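Local coordinates for protein fumarylacetoacetate hydrolase (Burkholderia xenovorans, PDB 5TI1) that probably hydrolyses fumarylacetoacetate to fumarate and acetoacetate, the last step of phenylalanine and tyrosine breakdown, with the help of a bound divalent metal ion, at residues K158-A161 / T162-S166; D14-A17 / T18-P21. All blocks are in the same frame, centred on the assembly; numbering follows the deposited sequence.

How the contacts relate
Following the chain from its N terminus, contact 2 comes first: helix 13-17 leads into the turn at 18-21, the start of the loop that runs to strand 44-49. Contact 1 opens much later, on helix 158-168, which follows strand 151-154. Both are local, contact 2 a single turn and contact 1 two consecutive helical turns, and neither closes a long loop. They stand in series, neither nesting nor crossing, with centres 39 Å apart and nearest atoms about 27 Å apart. Contact 2 lays helix 13-17 and the following turn against helix 102-116, away from the active site. Contact 1 belongs to the metal site region, where the side chain of His160 lies about 7 Å from the magnesium ion.

Contact 1 (K158-A161 / T162-S166); sequences KEHA and TNVGS
His160 holds CG opposite its backbone nitrogen (chi1 177°), and Val164 sends CG1 opposite its own (chi1 167°), which leaves CG2 beside the nitrogen and facing the imidazole one helical turn away. The motif is an i to i+4 CH-pi contact on alpha helix 158-168, which follows strand 151-154 in the C-terminal FAA hydrolase region. Val164 CG2 sits over one face, displaced toward the rim, 3.8 Å from the ring centroid and 3.5 Å from His160 CE1. The backbone bond from Val164 N to His160 O, 2.8 Å long and nearly straight, is the ordinary i to i+4 helix bond, which sets the two side chains one turn apart on the same side of the helix.

His160 is the predicted proton acceptor of the active site and touches Thr377, a predicted substrate-binding residue. The methyl covers part of its ring, while Tyr155, also predicted to bind substrate, meets it with its own ring steeply inclined. Glu391 takes a hydrogen bond from Asn163 ND2 through OE1 and makes a weak one with His160 ND1 through OE2. Asn163 thus probably helps to position the Glu391 carboxylate beside the histidine.

On another side of the helix, Thr162 OG1 donates back to Lys158 O at 2.6 Å. The same oxygen accepts Thr162 N at 2.8 Å, and the two donors reach it from opposite faces of the carbonyl plane. One turn on, the pattern recurs: Ser166 OG donates to Thr162 O at 2.8 Å from above the carbonyl plane, while Ser166 N comes from the other face.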
ATOM      1  N   LYS B 158      13.156 -20.950   1.281  1.00 41.12           N
ATOM      2  CA  LYS B 158      13.778 -21.739   0.221  1.00 43.57           C
ATOM      3  C   LYS B 158      12.955 -22.982  -0.095  1.00 42.53           C
ATOM      4  O   LYS B 158      12.788 -23.341  -1.266  1.00 48.48           O
ATOM      5  CB  LYS B 158      15.209 -22.126   0.603  1.00 43.34           C
ATOM      6  CG  LYS B 158      15.986 -22.720  -0.555  1.00 45.08           C
ATOM      7  CD  LYS B 158      17.466 -22.900  -0.217  1.00 55.72           C
ATOM      8  CE  LYS B 158      18.252 -23.398  -1.421  1.00 55.95           C
ATOM      9  NZ  LYS B 158      19.727 -23.450  -1.165  1.00 56.43           N
ATOM     10  N   GLU B 159      12.429 -23.648   0.936  1.00 42.64           N
ATOM     11  CA  GLU B 159      11.628 -24.852   0.717  1.00 43.51           C
ATOM     12  C   GLU B 159      10.348 -24.534  -0.047  1.00 44.83           C
ATOM     13  O   GLU B 159       9.909 -25.313  -0.905  1.00 45.38           O
ATOM     14  CB  GLU B 159      11.294 -25.512   2.061  1.00 44.07           C
ATOM     15  CG  GLU B 159      12.504 -26.015   2.866  1.00 45.41           C
ATOM     16  CD  GLU B 159      13.172 -24.922   3.697  1.00 47.61           C
ATOM     17  OE1 GLU B 159      12.916 -23.722   3.442  1.00 49.16           O
ATOM     18  OE2 GLU B 159      13.954 -25.263   4.611  1.00 51.16           O
ATOM     19  N   HIS B 160       9.730 -23.397   0.260  1.00 40.32           N
ATOM     20  CA  HIS B 160       8.528 -22.989  -0.458  1.00 41.44           C
ATOM     21  C   HIS B 160       8.844 -22.657  -1.911  1.00 45.38           C
ATOM     22  O   HIS B 160       8.169 -23.135  -2.830  1.00 44.80           O
ATOM     23  CB  HIS B 160       7.892 -21.791   0.240  1.00 37.21           C
ATOM     24  CG  HIS B 160       6.686 -21.263  -0.470  1.00 43.32           C
ATOM     25  ND1 HIS B 160       5.459 -21.889  -0.412  1.00 40.58           N
ATOM     26  CD2 HIS B 160       6.521 -20.185  -1.272  1.00 40.60           C
ATOM     27  CE1 HIS B 160       4.587 -21.212  -1.138  1.00 41.66           C
ATOM     28  NE2 HIS B 160       5.206 -20.176  -1.674  1.00 41.99           N
ATOM     29  N   ALA B 161       9.867 -21.824  -2.138  1.00 49.32           N
ATOM     30  CA  ALA B 161      10.268 -21.497  -3.500  1.00 39.96           C
ATOM     31  C   ALA B 161      10.686 -22.741  -4.262  1.00 43.89           C
ATOM     32  O   ALA B 161      10.465 -22.830  -5.475  1.00 48.57           O
ATOM     33  CB  ALA B 161      11.409 -20.478  -3.483  1.00 39.67           C
ATOM     34  N   THR B 162      11.303 -23.702  -3.568  1.00 43.35           N
ATOM     35  CA  THR B 162      11.658 -24.969  -4.198  1.00 47.82           C
ATOM     36  C   THR B 162      10.411 -25.772  -4.544  1.00 49.05           C
ATOM     37  O   THR B 162      10.254 -26.231  -5.683  1.00 56.85           O
ATOM     38  CB  THR B 162      12.580 -25.772  -3.281  1.00 46.92           C
ATOM     39  OG1 THR B 162      13.780 -25.026  -3.045  1.00 53.43           O
ATOM     40  CG2 THR B 162      12.936 -27.108  -3.913  1.00 49.36           C
ATOM     41  N   ASN B 163       9.510 -25.953  -3.573  1.00 44.80           N
ATOM     42  CA  ASN B 163       8.284 -26.709  -3.829  1.00 45.00           C
ATOM     43  C   ASN B 163       7.499 -26.099  -4.982  1.00 44.31           C
ATOM     44  O   ASN B 163       7.191 -26.778  -5.968  1.00 45.59           O
ATOM     45  CB  ASN B 163       7.422 -26.756  -2.568  1.00 51.12           C
ATOM     46  CG  ASN B 163       7.992 -27.677  -1.510  1.00 50.14           C
ATOM     47  OD1 ASN B 163       8.715 -28.621  -1.821  1.00 54.93           O
ATOM     48  ND2 ASN B 163       7.672 -27.402  -0.249  1.00 43.93           N
ATOM     49  N   VAL B 164       7.195 -24.802  -4.879  1.00 42.43           N
ATOM     50  CA  VAL B 164       6.425 -24.108  -5.906  1.00 49.79           C
ATOM     51  C   VAL B 164       7.159 -24.138  -7.237  1.00 50.86           C
ATOM     52  O   VAL B 164       6.581 -24.475  -8.278  1.00 51.79           O
ATOM     53  CB  VAL B 164       6.131 -22.664  -5.463  1.00 49.62           C
ATOM     54  CG1 VAL B 164       5.622 -21.846  -6.627  1.00 45.23           C
ATOM     55  CG2 VAL B 164       5.130 -22.668  -4.324  1.00 55.19           C
ATOM     56  N   GLY B 165       8.446 -23.778  -7.225  1.00 52.20           N
ATOM     57  CA  GLY B 165       9.217 -23.780  -8.454  1.00 44.98           C
ATOM     58  C   GLY B 165       9.313 -25.146  -9.099  1.00 50.41           C
ATOM     59  O   GLY B 165       9.358 -25.249 -10.328  1.00 56.75           O
ATOM     60  N   SER B 166       9.342 -26.211  -8.291  1.00 54.05           N
ATOM     61  CA  SER B 166       9.385 -27.557  -8.853  1.00 55.90           C
ATOM     62  C   SER B 166       8.145 -27.847  -9.690  1.00 56.04           C
ATOM     63  O   SER B 166       8.231 -28.508 -10.729  1.00 58.76           O
ATOM     64  CB  SER B 166       9.536 -28.599  -7.744  1.00 54.75           C
ATOM     65  OG  SER B 166      10.840 -28.566  -7.186  1.00 55.34           O
TER

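Contact 2 (D14-A17 / T18-P21)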
ATOM      1  N   ASP B  14      16.996  -4.122  33.952  1.00 56.99           N
ATOM      2  CA  ASP B  14      15.548  -4.206  34.107  1.00 64.91           C
ATOM      3  C   ASP B  14      14.919  -4.983  32.961  1.00 56.29           C
ATOM      4  O   ASP B  14      14.020  -5.807  33.174  1.00 55.61           O
ATOM      5  CB  ASP B  14      14.941  -2.805  34.165  1.00 64.85           C
ATOM      6  CG  ASP B  14      15.231  -2.094  35.455  1.00 66.71           C
ATOM      7  OD1 ASP B  14      15.425  -2.775  36.482  1.00 69.03           O
ATOM      8  OD2 ASP B  14      15.243  -0.847  35.440  1.00 65.75           O
ATOM      9  N   LEU B  15      15.363  -4.708  31.732  1.00 51.94           N
ATOM     10  CA  LEU B  15      14.839  -5.420  30.577  1.00 54.16           C
ATOM     11  C   LEU B  15      15.140  -6.909  30.667  1.00 55.33           C
ATOM     12  O   LEU B  15      14.298  -7.747  30.323  1.00 54.24           O
ATOM     13  CB  LEU B  15      15.419  -4.823  29.297  1.00 48.25           C
ATOM     14  CG  LEU B  15      14.968  -5.475  27.990  1.00 47.73           C
ATOM     15  CD1 LEU B  15      13.470  -5.286  27.770  1.00 47.86           C
ATOM     16  CD2 LEU B  15      15.765  -4.929  26.827  1.00 45.11           C
ATOM     17  N   GLN B  16      16.335  -7.261  31.144  1.00 52.93           N
ATOM     18  CA  GLN B  16      16.705  -8.667  31.238  1.00 57.87           C
ATOM     19  C   GLN B  16      15.820  -9.410  32.230  1.00 57.24           C
ATOM     20  O   GLN B  16      15.444 -10.566  31.994  1.00 55.19           O
ATOM     21  CB  GLN B  16      18.174  -8.799  31.640  1.00 64.58           C
ATOM     22  CG  GLN B  16      18.643 -10.241  31.651  1.00 66.81           C
ATOM     23  CD  GLN B  16      18.305 -10.947  30.354  1.00 70.48           C
ATOM     24  OE1 GLN B  16      17.434 -11.820  30.317  1.00 73.68           O
ATOM     25  NE2 GLN B  16      18.983 -10.560  29.274  1.00 67.86           N
ATOM     26  N   ALA B  17      15.475  -8.762  33.348  1.00 56.46           N
ATOM     27  CA  ALA B  17      14.634  -9.407  34.351  1.00 60.90           C
ATOM     28  C   ALA B  17      13.289  -9.835  33.774  1.00 55.69           C
ATOM     29  O   ALA B  17      12.729 -10.849  34.205  1.00 56.47           O
ATOM     30  CB  ALA B  17      14.432  -8.474  35.545  1.00 63.64           C
ATOM     31  N   THR B  18      12.763  -9.087  32.795  1.00 53.19           N
ATOM     32  CA  THR B  18      11.476  -9.420  32.190  1.00 51.27           C
ATOM     33  C   THR B  18      11.540 -10.680  31.335  1.00 50.63           C
ATOM     34  O   THR B  18      10.492 -11.223  30.974  1.00 49.51           O
ATOM     35  CB  THR B  18      10.976  -8.256  31.325  1.00 48.97           C
ATOM     36  OG1 THR B  18      11.782  -8.152  30.142  1.00 47.77           O
ATOM     37  CG2 THR B  18      11.011  -6.940  32.096  1.00 49.68           C
ATOM     38  N   LEU B  19      12.737 -11.136  30.979  1.00 51.39           N
ATOM     39  CA  LEU B  19      12.925 -12.321  30.153  1.00 51.04           C
ATOM     40  C   LEU B  19      13.182 -13.574  30.975  1.00 53.36           C
ATOM     41  O   LEU B  19      13.272 -14.666  30.408  1.00 53.39           O
ATOM     42  CB  LEU B  19      14.088 -12.097  29.184  1.00 54.04           C
ATOM     43  CG  LEU B  19      13.965 -10.866  28.288  1.00 51.39           C
ATOM     44  CD1 LEU B  19      15.202 -10.692  27.442  1.00 48.28           C
ATOM     45  CD2 LEU B  19      12.708 -11.009  27.417  1.00 46.18           C
ATOM     46  N   ASP B  20      13.308 -13.433  32.282  1.00 55.44           N
ATOM     47  CA  ASP B  20      13.681 -14.510  33.189  1.00 58.06           C
ATOM     48  C   ASP B  20      12.610 -15.597  33.229  1.00 57.89           C
ATOM     49  O   ASP B  20      11.516 -15.350  33.752  1.00 57.53           O
ATOM     50  CB  ASP B  20      13.915 -13.922  34.585  1.00 60.23           C
ATOM     51  CG  ASP B  20      14.268 -14.977  35.626  1.00 69.19           C
ATOM     52  OD1 ASP B  20      14.460 -16.162  35.273  1.00 69.15           O
ATOM     53  OD2 ASP B  20      14.353 -14.612  36.816  1.00 76.08           O
ATOM     54  N   PRO B  21      12.883 -16.804  32.722  1.00 58.31           N
ATOM     55  CA  PRO B  21      11.898 -17.891  32.780  1.00 60.03           C
ATOM     56  C   PRO B  21      11.351 -18.208  34.166  1.00 60.37           C
ATOM     57  O   PRO B  21      10.260 -18.775  34.274  1.00 60.00           O
ATOM     58  CB  PRO B  21      12.684 -19.085  32.224  1.00 63.22           C
ATOM     59  CG  PRO B  21      13.652 -18.474  31.291  1.00 58.30           C
ATOM     60  CD  PRO B  21      14.078 -17.194  31.953  1.00 63.07           C
TER
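The flat amide of Gln16 meets Leu19 through its oxygen, OE1 lying 3.5 Å from Leu19 CB, and the two side chains cross at about a right angle. Thr18 OG1 comes to Leu15 O close to the carbonyl plane, tilted by 17°, in a short bond of 2.6 Å. Leu19 N donates to Gln16 O at 2.9 Å and Asp20 N to Ala17 O at 3.3 Å.

These last two bonds span three residues, as expected where a helix gives way to a turn; the second closes the type I beta turn from Ala17 to Asp20. Thr18 has its hydroxyl between the backbone N and the carbonyl carbon (chi1 71°), which brings OG1 to Leu15 O and sends CG2 to within 3.4 Å of Asp14 O. Thr18 N also makes a weak bond to Leu15 O.

Arg109 NE hydrogen-bonds to Thr18 OG1, which so has partners in both Leu15 O and Arg109, and Arg23 NE binds Ala17 O. The turn follows helix 13-17 and packs on helix 102-116, where Leu15 touches Arg106, Thr18 touches Ser113 and Leu19 touches Arg109.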